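Glycosyl transferases group 1 family protein (PDB 5I45) probably transfers sugar residues as a GT-B glycosyltransferase of the PimA-like GT4 family, of which this chain is the C-terminal, Rossmann-like domain. Local coordinates at residues A[27-38]-A[60-70]; A[114-125]-A[136-146]. All coordinates share one frame; numbering follows the deposited sequence.

From the N terminus, the chain runs up strand 30-35, crosses over through helix 44-57 and comes back alongside itself in strand 61-66, where contact 1 closes the first loop. After strand 93-96 and helix 104-111, strand 114-117 opens contact 2, which the short connection through helix 126-133 closes at strand 137-140. Both loops are beta-alpha-beta units, and they follow one another in series, neither enclosing nor crossing the other. The two contacts meet in the middle of a parallel sheet, where strands 30-35 and 114-117 are neighbours: Gly33 pairs through its backbone with Ile114 and Val116. Together they make four adjacent strands of this Rossmann-like domain.

Contact 1. Residues A[27-38]-A[60-70]; sequences PGKYGIGIFGRI and DWTAVVIGEAT
With CG of Tyr30 turned beside its own backbone N (chi1 -55°) and Trp61 swung the same way (chi1 -75°), Tyr30 CB is set over the centre of the Trp61 six-membered ring, 3.3 Å from its centroid. Beyond that CH-pi contact the phenol runs nearly parallel to the five-membered ring of the indole, planes at 20°, but is displaced along it, with little stacking. Ile32 meets the same indole at its edge, CG1 lying 3.7 Å from Trp61 CE3. Ile66 CB sits over the Phe35 ring; on the other face of the sheet Ile34 CG2 meets Val65 CG2, and beyond the strand Ile38 CG1 turns back onto Val65 CG1. Crossover helix 44-57 packs Phe47 on Ile32 and Ile34, and Leu55 on Trp61.

A ladder of backbone bonds joins parallel strands 30-35 and 61-66 from Thr62 N to Gly36 N. At its start, Asp60 O takes both Lys29 N and Tyr30 N, and Thr62 OG1 donates to Pro27 O (2.7 Å) from well above the carbonyl plane. Past the strands, Ile38 N reaches Glu68 O at 3.0 Å. One water there accepts from Thr70 N and, in the Arg37 conformer modelled here, from Arg37 NE, and donates to Ile38 O. Backbone hydrogen bonds therefore carry the pairing in this beta-alpha-beta unit, with apolar side chains on both faces, a threonine hydroxyl bonded at one end and a water bridge at the other.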
loop_
_atom_site.group_PDB
_atom_site.type_symbol
_atom_site.label_atom_id
_atom_site.label_comp_id
_atom_site.label_asym_id
_atom_site.label_seq_id
_atom_site.Cartn_x
_atom_site.Cartn_y
_atom_site.Cartn_z
ATOM N N PRO A 27 16.205 0.754 -0.971
ATOM C CA PRO A 27 16.495 2.179 -0.795
ATOM C C PRO A 27 15.351 2.990 -0.182
ATOM O O PRO A 27 14.184 2.636 -0.349
ATOM C CB PRO A 27 16.872 2.654 -2.228
ATOM C CG PRO A 27 16.439 1.602 -3.123
ATOM C CD PRO A 27 16.296 0.329 -2.377
ATOM N N GLY A 28 15.711 4.034 0.540
ATOM C CA GLY A 28 14.788 4.937 1.182
ATOM C C GLY A 28 14.621 4.671 2.650
ATOM O O GLY A 28 15.152 3.704 3.203
ATOM N N LYS A 29 13.832 5.521 3.288
ATOM C CA LYS A 29 13.606 5.425 4.724
ATOM C C LYS A 29 12.177 5.051 5.123
ATOM O O LYS A 29 11.945 4.550 6.213
ATOM C CB LYS A 29 13.997 6.748 5.374
ATOM C CG LYS A 29 15.498 7.002 5.320
ATOM C CD LYS A 29 15.868 8.351 5.910
ATOM C CE LYS A 29 17.339 8.658 5.707
ATOM N NZ LYS A 29 18.181 7.689 6.446
ATOM N N TYR A 30 11.228 5.304 4.233
ATOM C CA TYR A 30 9.782 5.098 4.499
ATOM C C TYR A 30 9.180 4.483 3.269
ATOM O O TYR A 30 9.537 4.855 2.142
ATOM C CB TYR A 30 9.080 6.440 4.769
ATOM C CG TYR A 30 9.701 7.238 5.871
ATOM C CD1 TYR A 30 9.379 6.983 7.207
ATOM C CD2 TYR A 30 10.639 8.217 5.594
ATOM C CE1 TYR A 30 9.975 7.710 8.237
ATOM C CE2 TYR A 30 11.253 8.941 6.613
ATOM C CZ TYR A 30 10.924 8.673 7.925
ATOM O OH TYR A 30 11.532 9.428 8.915
ATOM N N GLY A 31 8.249 3.560 3.475
ATOM C CA GLY A 31 7.639 2.838 2.393
ATOM C C GLY A 31 6.150 2.945 2.205
ATOM O O GLY A 31 5.375 3.085 3.162
ATOM N N ILE A 32 5.765 2.820 0.958
ATOM C CA ILE A 32 4.381 2.755 0.492
ATOM C C ILE A 32 4.240 1.462 -0.273
ATOM O O ILE A 32 5.098 1.196 -1.129
ATOM C CB ILE A 32 4.045 3.912 -0.469
ATOM C CG1 ILE A 32 4.312 5.264 0.155
ATOM C CG2 ILE A 32 2.630 3.790 -1.009
ATOM C CD1 ILE A 32 4.705 6.277 -0.903
ATOM N N GLY A 33 3.201 0.670 -0.060
ATOM C CA GLY A 33 3.059 -0.576 -0.770
ATOM C C GLY A 33 1.693 -0.810 -1.376
ATOM O O GLY A 33 0.672 -0.244 -0.936
ATOM N N ILE A 34 1.689 -1.681 -2.385
ATOM C CA ILE A 34 0.490 -2.225 -2.978
ATOM C C ILE A 34 0.676 -3.745 -3.066
ATOM O O ILE A 34 1.717 -4.220 -3.505
ATOM C CB ILE A 34 0.119 -1.594 -4.348
ATOM C CG1 ILE A 34 -1.243 -2.130 -4.817
ATOM C CG2 ILE A 34 1.184 -1.811 -5.397
ATOM C CD1 ILE A 34 -1.878 -1.329 -5.929
ATOM N N PHE A 35 -0.327 -4.473 -2.613
ATOM C CA PHE A 35 -0.269 -5.925 -2.508
ATOM C C PHE A 35 -1.156 -6.607 -3.511
ATOM O O PHE A 35 -2.268 -6.154 -3.760
ATOM C CB PHE A 35 -0.723 -6.343 -1.088
ATOM C CG PHE A 35 0.260 -6.002 -0.033
ATOM C CD1 PHE A 35 0.356 -4.712 0.449
ATOM C CD2 PHE A 35 1.108 -6.985 0.492
ATOM C CE1 PHE A 35 1.261 -4.414 1.458
ATOM C CE2 PHE A 35 2.019 -6.674 1.478
ATOM C CZ PHE A 35 2.110 -5.391 1.951
ATOM N N GLY A 36 -0.707 -7.736 -4.010
ATOM C CA GLY A 36 -1.517 -8.580 -4.835
ATOM C C GLY A 36 -1.059 -8.648 -6.256
ATOM O O GLY A 36 -0.016 -8.123 -6.642
ATOM N N ARG A 37 -1.861 -9.320 -7.053
ATOM C CA ARG A 37 -1.525 -9.546 -8.426
ATOM C C ARG A 37 -1.337 -8.235 -9.193
ATOM O O ARG A 37 -2.032 -7.249 -8.950
ATOM C CB ARG A 37 -2.653 -10.387 -9.014
ATOM C CG ARG A 37 -2.508 -10.763 -10.440
ATOM C CD ARG A 37 -3.631 -11.702 -10.826
ATOM N NE ARG A 37 -3.682 -11.832 -12.272
ATOM C CZ ARG A 37 -4.393 -12.718 -12.959
ATOM N NH1 ARG A 37 -5.121 -13.646 -12.355
ATOM N NH2 ARG A 37 -4.333 -12.691 -14.282
ATOM N N ILE A 38 -0.368 -8.234 -10.095
ATOM C CA ILE A 38 -0.083 -7.078 -10.944
ATOM C C ILE A 38 -0.936 -7.247 -12.194
ATOM O O ILE A 38 -0.680 -8.116 -13.043
ATOM C CB ILE A 38 1.403 -7.006 -11.326
ATOM C CG1 ILE A 38 2.249 -6.796 -10.075
ATOM C CG2 ILE A 38 1.658 -5.917 -12.363
ATOM C CD1 ILE A 38 3.728 -6.967 -10.300
ATOM N N ASP A 60 13.023 10.549 0.307
ATOM C CA ASP A 60 13.190 9.530 1.348
ATOM C C ASP A 60 12.132 8.420 1.326
ATOM O O ASP A 60 12.203 7.485 2.104
ATOM C CB ASP A 60 13.146 10.168 2.743
ATOM C CG ASP A 60 14.383 10.976 3.079
ATOM O OD1 ASP A 60 15.493 10.687 2.585
ATOM O OD2 ASP A 60 14.238 11.895 3.909
ATOM N N TRP A 61 11.165 8.548 0.414
ATOM C CA TRP A 61 10.062 7.610 0.308
ATOM C C TRP A 61 10.242 6.689 -0.870
ATOM O O TRP A 61 10.747 7.093 -1.935
ATOM C CB TRP A 61 8.716 8.357 0.255
ATOM C CG TRP A 61 8.337 8.898 1.626
ATOM C CD1 TRP A 61 8.927 9.943 2.295
ATOM C CD2 TRP A 61 7.353 8.363 2.523
ATOM N NE1 TRP A 61 8.367 10.091 3.536
ATOM C CE2 TRP A 61 7.367 9.152 3.679
ATOM C CE3 TRP A 61 6.445 7.291 2.438
ATOM C CZ2 TRP A 61 6.514 8.898 4.752
ATOM C CZ3 TRP A 61 5.603 7.055 3.502
ATOM C CH2 TRP A 61 5.654 7.850 4.648
ATOM N N THR A 62 9.786 5.460 -0.699
ATOM C CA THR A 62 9.909 4.414 -1.716
ATOM C C THR A 62 8.595 3.670 -1.820
ATOM O O THR A 62 7.960 3.423 -0.821
ATOM C CB THR A 62 11.036 3.463 -1.308
ATOM O OG1 THR A 62 12.248 4.196 -1.365
ATOM C CG2 THR A 62 11.122 2.223 -2.203
ATOM N N ALA A 63 8.189 3.334 -3.032
ATOM C CA ALA A 63 7.009 2.545 -3.278
ATOM C C ALA A 63 7.431 1.139 -3.657
ATOM O O ALA A 63 8.354 0.982 -4.469
ATOM C CB ALA A 63 6.183 3.157 -4.405
ATOM N N VAL A 64 6.725 0.133 -3.141
ATOM C CA VAL A 64 6.976 -1.262 -3.446
ATOM C C VAL A 64 5.714 -1.928 -3.946
ATOM O O VAL A 64 4.611 -1.712 -3.423
ATOM C CB VAL A 64 7.590 -2.069 -2.259
ATOM C CG1 VAL A 64 8.995 -1.601 -1.968
ATOM C CG2 VAL A 64 6.750 -1.991 -1.009
ATOM N N VAL A 65 5.875 -2.732 -4.987
ATOM C CA VAL A 65 4.780 -3.523 -5.514
ATOM C C VAL A 65 5.060 -4.959 -5.043
ATOM O O VAL A 65 6.086 -5.567 -5.453
ATOM C CB VAL A 65 4.748 -3.458 -7.031
ATOM C CG1 VAL A 65 3.645 -4.359 -7.572
ATOM C CG2 VAL A 65 4.551 -2.017 -7.488
ATOM N N ILE A 66 4.206 -5.455 -4.157
ATOM C CA ILE A 66 4.323 -6.779 -3.544
ATOM C C ILE A 66 3.337 -7.708 -4.242
ATOM O O ILE A 66 2.148 -7.679 -3.949
ATOM C CB ILE A 66 3.988 -6.737 -2.023
ATOM C CG1 ILE A 66 4.766 -5.613 -1.316
ATOM C CG2 ILE A 66 4.240 -8.094 -1.370
ATOM C CD1 ILE A 66 6.266 -5.786 -1.395
ATOM N N GLY A 67 3.819 -8.477 -5.210
ATOM C CA GLY A 67 2.972 -9.426 -5.950
ATOM C C GLY A 67 3.608 -9.691 -7.299
ATOM O O GLY A 67 4.687 -9.148 -7.614
ATOM N N GLU A 68 2.966 -10.510 -8.108
ATOM C CA GLU A 68 3.506 -10.769 -9.428
ATOM C C GLU A 68 2.451 -10.734 -10.485
ATOM O O GLU A 68 1.250 -10.752 -10.210
ATOM C CB GLU A 68 4.279 -12.087 -9.475
ATOM C CG GLU A 68 5.594 -12.002 -8.711
ATOM C CD GLU A 68 6.596 -13.058 -9.115
ATOM O OE1 GLU A 68 6.207 -14.065 -9.740
ATOM O OE2 GLU A 68 7.788 -12.878 -8.793
ATOM N N ALA A 69 2.933 -10.642 -11.710
ATOM C CA ALA A 69 2.097 -10.659 -12.871
ATOM C C ALA A 69 2.035 -12.109 -13.354
ATOM O O ALA A 69 3.081 -12.772 -13.467
ATOM C CB ALA A 69 2.699 -9.806 -13.954
ATOM N N THR A 70 0.845 -12.589 -13.673
ATOM C CA THR A 70 0.709 -13.897 -14.308
ATOM C C THR A 70 1.152 -13.731 -15.766
ATOM O O THR A 70 1.323 -12.609 -16.262
ATOM C CB THR A 70 -0.730 -14.396 -14.263
ATOM O OG1 THR A 70 -1.543 -13.500 -15.007
ATOM C CG2 THR A 70 -1.235 -14.496 -12.824
HETATM O O HOH W 1 -1.435 -10.751 -13.367
#

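Contact 2. Residues A[114-125]-A[136-146]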
loop_
_atom_site.group_PDB
_atom_site.type_symbol
_atom_site.label_atom_id
_atom_site.label_comp_id
_atom_site.label_asym_id
_atom_site.label_seq_id
_atom_site.Cartn_x
_atom_site.Cartn_y
_atom_site.Cartn_z
ATOM N N ILE A 114 2.363 3.386 4.531
ATOM C CA ILE A 114 1.119 3.605 3.771
ATOM C C ILE A 114 0.893 2.411 2.894
ATOM O O ILE A 114 1.856 1.909 2.291
ATOM C CB ILE A 114 1.226 4.880 2.913
ATOM C CG1 ILE A 114 1.532 6.113 3.771
ATOM C CG2 ILE A 114 -0.012 5.048 2.039
ATOM C CD1 ILE A 114 1.884 7.371 2.995
ATOM N N VAL A 115 -0.350 1.979 2.771
ATOM C CA VAL A 115 -0.749 0.925 1.840
ATOM C C VAL A 115 -1.853 1.461 0.956
ATOM O O VAL A 115 -2.781 2.119 1.435
ATOM C CB VAL A 115 -1.182 -0.371 2.557
ATOM C CG1 VAL A 115 -1.751 -1.385 1.567
ATOM C CG2 VAL A 115 0.005 -0.976 3.260
ATOM N N VAL A 116 -1.717 1.198 -0.355
ATOM C CA VAL A 116 -2.741 1.559 -1.321
ATOM C C VAL A 116 -3.465 0.328 -1.805
ATOM O O VAL A 116 -2.833 -0.629 -2.181
ATOM C CB VAL A 116 -2.146 2.334 -2.515
ATOM C CG1 VAL A 116 -3.225 2.717 -3.497
ATOM C CG2 VAL A 116 -1.427 3.587 -2.018
ATOM N N CYS A 117 -4.802 0.378 -1.789
ATOM C CA CYS A 117 -5.651 -0.709 -2.283
ATOM C C CYS A 117 -6.426 -0.078 -3.430
ATOM O O CYS A 117 -7.421 0.571 -3.208
ATOM C CB CYS A 117 -6.544 -1.223 -1.110
ATOM S SG CYS A 117 -5.629 -1.688 0.410
ATOM N N ALA A 118 -5.934 -0.263 -4.656
ATOM C CA ALA A 118 -6.395 0.483 -5.833
ATOM C C ALA A 118 -7.319 -0.306 -6.764
ATOM O O ALA A 118 -7.585 0.132 -7.878
ATOM C CB ALA A 118 -5.168 0.943 -6.616
ATOM N N SER A 119 -7.812 -1.445 -6.317
ATOM C CA SER A 119 -8.588 -2.308 -7.207
ATOM C C SER A 119 -9.806 -1.613 -7.784
ATOM O O SER A 119 -10.497 -0.881 -7.107
ATOM C CB SER A 119 -9.039 -3.531 -6.467
ATOM O OG SER A 119 -9.723 -4.414 -7.335
ATOM N N HIS A 120 -10.084 -1.875 -9.048
ATOM C CA HIS A 120 -11.252 -1.258 -9.653
ATOM C C HIS A 120 -12.563 -1.843 -9.149
ATOM O O HIS A 120 -13.532 -1.110 -8.904
ATOM C CB HIS A 120 -11.208 -1.376 -11.163
ATOM C CG HIS A 120 -10.019 -0.725 -11.787
ATOM N ND1 HIS A 120 -9.659 -0.945 -13.097
ATOM C CD2 HIS A 120 -9.067 0.083 -11.264
ATOM C CE1 HIS A 120 -8.576 -0.250 -13.373
ATOM N NE2 HIS A 120 -8.189 0.373 -12.277
ATOM N N LYS A 121 -12.573 -3.161 -8.987
ATOM C CA LYS A 121 -13.806 -3.921 -8.646
ATOM C C LYS A 121 -13.597 -5.111 -7.747
ATOM O O LYS A 121 -14.426 -5.388 -6.878
ATOM C CB LYS A 121 -14.472 -4.469 -9.932
ATOM C CG LYS A 121 -14.963 -3.400 -10.858
ATOM C CD LYS A 121 -15.761 -3.942 -12.022
ATOM C CE LYS A 121 -16.402 -2.798 -12.780
ATOM N NZ LYS A 121 -17.466 -2.098 -11.997
ATOM N N GLU A 122 -12.520 -5.851 -7.971
ATOM C CA GLU A 122 -12.279 -7.099 -7.242
ATOM C C GLU A 122 -11.770 -6.858 -5.837
ATOM O O GLU A 122 -11.036 -5.890 -5.582
ATOM C CB GLU A 122 -11.288 -7.959 -8.036
ATOM C CG GLU A 122 -11.817 -8.265 -9.423
ATOM C CD GLU A 122 -10.776 -8.819 -10.368
ATOM O OE1 GLU A 122 -9.717 -9.277 -9.914
ATOM O OE2 GLU A 122 -11.029 -8.803 -11.576
ATOM N N GLY A 123 -12.151 -7.761 -4.934
ATOM C CA GLY A 123 -11.738 -7.726 -3.546
ATOM C C GLY A 123 -12.800 -7.799 -2.513
ATOM O O GLY A 123 -13.953 -7.443 -2.747
ATOM N N PHE A 124 -12.404 -8.295 -1.344
ATOM C CA PHE A 124 -13.256 -8.348 -0.184
ATOM C C PHE A 124 -12.710 -7.460 0.956
ATOM O O PHE A 124 -13.104 -7.635 2.090
ATOM C CB PHE A 124 -13.438 -9.794 0.284
ATOM C CG PHE A 124 -13.995 -10.701 -0.784
ATOM C CD1 PHE A 124 -15.330 -10.601 -1.180
ATOM C CD2 PHE A 124 -13.178 -11.664 -1.388
ATOM C CE1 PHE A 124 -15.833 -11.436 -2.161
ATOM C CE2 PHE A 124 -13.695 -12.495 -2.368
ATOM C CZ PHE A 124 -15.015 -12.392 -2.735
ATOM N N GLY A 125 -11.819 -6.535 0.634
ATOM C CA GLY A 125 -11.265 -5.640 1.649
ATOM C C GLY A 125 -10.207 -6.209 2.554
ATOM O O GLY A 125 -9.780 -5.521 3.471
ATOM N N CYS A 136 -0.823 0.491 9.332
ATOM C CA CYS A 136 -0.482 1.218 8.085
ATOM C C CYS A 136 -1.618 2.190 7.797
ATOM O O CYS A 136 -2.788 1.871 8.030
ATOM C CB CYS A 136 -0.376 0.270 6.900
ATOM S SG CYS A 136 0.728 -1.102 7.103
ATOM N N ALA A 137 -1.321 3.373 7.267
ATOM C CA ALA A 137 -2.383 4.273 6.800
ATOM C C ALA A 137 -2.853 3.762 5.448
ATOM O O ALA A 137 -1.999 3.501 4.594
ATOM C CB ALA A 137 -1.847 5.677 6.691
ATOM N N VAL A 138 -4.154 3.652 5.217
ATOM C CA VAL A 138 -4.676 3.091 3.975
ATOM C C VAL A 138 -5.389 4.116 3.113
ATOM O O VAL A 138 -6.230 4.932 3.577
ATOM C CB VAL A 138 -5.646 1.928 4.286
ATOM C CG1 VAL A 138 -6.341 1.399 3.033
ATOM C CG2 VAL A 138 -4.894 0.797 4.944
ATOM N N ILE A 139 -5.040 4.033 1.822
ATOM C CA ILE A 139 -5.737 4.745 0.755
ATOM C C ILE A 139 -6.369 3.657 -0.096
ATOM O O ILE A 139 -5.692 2.763 -0.549
ATOM C CB ILE A 139 -4.755 5.550 -0.105
ATOM C CG1 ILE A 139 -4.067 6.637 0.716
ATOM C CG2 ILE A 139 -5.514 6.170 -1.290
ATOM C CD1 ILE A 139 -2.819 7.185 0.051
ATOM N N ALA A 140 -7.674 3.722 -0.305
ATOM C CA ALA A 140 -8.377 2.671 -1.015
ATOM C C ALA A 140 -9.478 3.176 -1.899
ATOM O O ALA A 140 -10.071 4.218 -1.657
ATOM C CB ALA A 140 -9.017 1.718 0.021
ATOM N N THR A 141 -9.766 2.397 -2.942
ATOM C CA THR A 141 -11.005 2.552 -3.700
ATOM C C THR A 141 -12.149 1.864 -2.904
ATOM O O THR A 141 -11.914 1.149 -1.946
ATOM C CB THR A 141 -10.882 1.836 -5.035
ATOM O OG1 THR A 141 -10.530 0.475 -4.775
ATOM C CG2 THR A 141 -9.832 2.480 -5.916
ATOM N N LYS A 142 -13.369 2.023 -3.392
ATOM C CA LYS A 142 -14.556 1.334 -2.822
ATOM C C LYS A 142 -14.294 -0.183 -2.768
ATOM O O LYS A 142 -14.494 -0.836 -1.727
ATOM C CB LYS A 142 -15.774 1.628 -3.690
ATOM C CG LYS A 142 -17.072 0.991 -3.208
ATOM C CD LYS A 142 -18.273 1.457 -4.024
ATOM C CE LYS A 142 -18.597 2.918 -3.760
ATOM N NZ LYS A 142 -19.985 3.273 -4.140
ATOM N N ALA A 143 -13.790 -0.737 -3.866
ATOM C CA ALA A 143 -13.447 -2.170 -3.926
ATOM C C ALA A 143 -12.340 -2.527 -2.939
ATOM O O ALA A 143 -12.380 -3.578 -2.281
ATOM C CB ALA A 143 -13.015 -2.549 -5.341
ATOM N N GLY A 144 -11.308 -1.688 -2.889
ATOM C CA GLY A 144 -10.155 -1.918 -2.030
ATOM C C GLY A 144 -10.470 -2.013 -0.564
ATOM O O GLY A 144 -9.744 -2.662 0.172
ATOM N N ALA A 145 -11.556 -1.373 -0.154
ATOM C CA ALA A 145 -11.982 -1.376 1.245
ATOM C C ALA A 145 -13.451 -1.824 1.417
ATOM O O ALA A 145 -14.199 -1.320 2.270
ATOM C CB ALA A 145 -11.737 -0.008 1.860
ATOM N N TRP A 146 -13.822 -2.798 0.595
ATOM C CA TRP A 146 -15.137 -3.458 0.624
ATOM C C TRP A 146 -15.389 -4.190 1.961
ATOM O O TRP A 146 -14.459 -4.785 2.490
ATOM C CB TRP A 146 -15.224 -4.437 -0.553
ATOM C CG TRP A 146 -16.595 -4.987 -0.744
ATOM C CD1 TRP A 146 -17.585 -4.459 -1.511
ATOM C CD2 TRP A 146 -17.138 -6.148 -0.125
ATOM N NE1 TRP A 146 -18.716 -5.225 -1.418
ATOM C CE2 TRP A 146 -18.470 -6.274 -0.574
ATOM C CE3 TRP A 146 -16.632 -7.094 0.775
ATOM C CZ2 TRP A 146 -19.317 -7.308 -0.149
ATOM C CZ3 TRP A 146 -17.472 -8.140 1.189
ATOM C CH2 TRP A 146 -18.796 -8.234 0.722
HETATM O O HOH W 2 -13.811 0.552 -6.535
HETATM O O HOH W 3 -10.453 -5.432 -1.383
#
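Phe124 turns the edge of its ring toward the face of the Trp146 indole, planes at 75° and CD1 4.0 Å from Trp146 CZ3, an offset edge-to-face pair. Phe124 O lies at the indole's edge, in its plane, and Phe124 CA approaches CE3 obliquely. Trp146 CG points anti to its backbone N (chi1 -170°), which carries the indole alongside Phe124.

Deeper in, Thr141 is held at its hydroxyl: OG1 accepts from Gly144 N (3.0 Å in the Gly144 conformer modelled here), an ST motif within 136-146, and donates to Ser119 O (2.7 Å) in the carbonyl plane, on a lone pair, tying that turn to loop 118-125. Ser119 OG in turn bonds Glu122 O, bracing the loop from within. Ala143 CB pushes into its bend, 3.5 Å from both Ser119 O and Lys121 O. Two waters add bridges, one between His120 O and Ala143 N, the other between Gly125 N and Ala143 O.

Before the loops, in chain order, the parallel strands 114-117 and 137-140 pair from Val115 N to Thr141 N, with Cys117 SG 4.1 Å from Val138 CG1. With helix 126-133 they form a beta-alpha-beta unit of the Rossmann-like sheet. That helix, with Gly125 as its N-cap, packs Ala131 on Val115 and Val138; helix 164-176 lies against Ile114 and Ile139 on the other face. Strand 114-117 is flanked by strand 30-35, and strand 137-140 by strand 157-158.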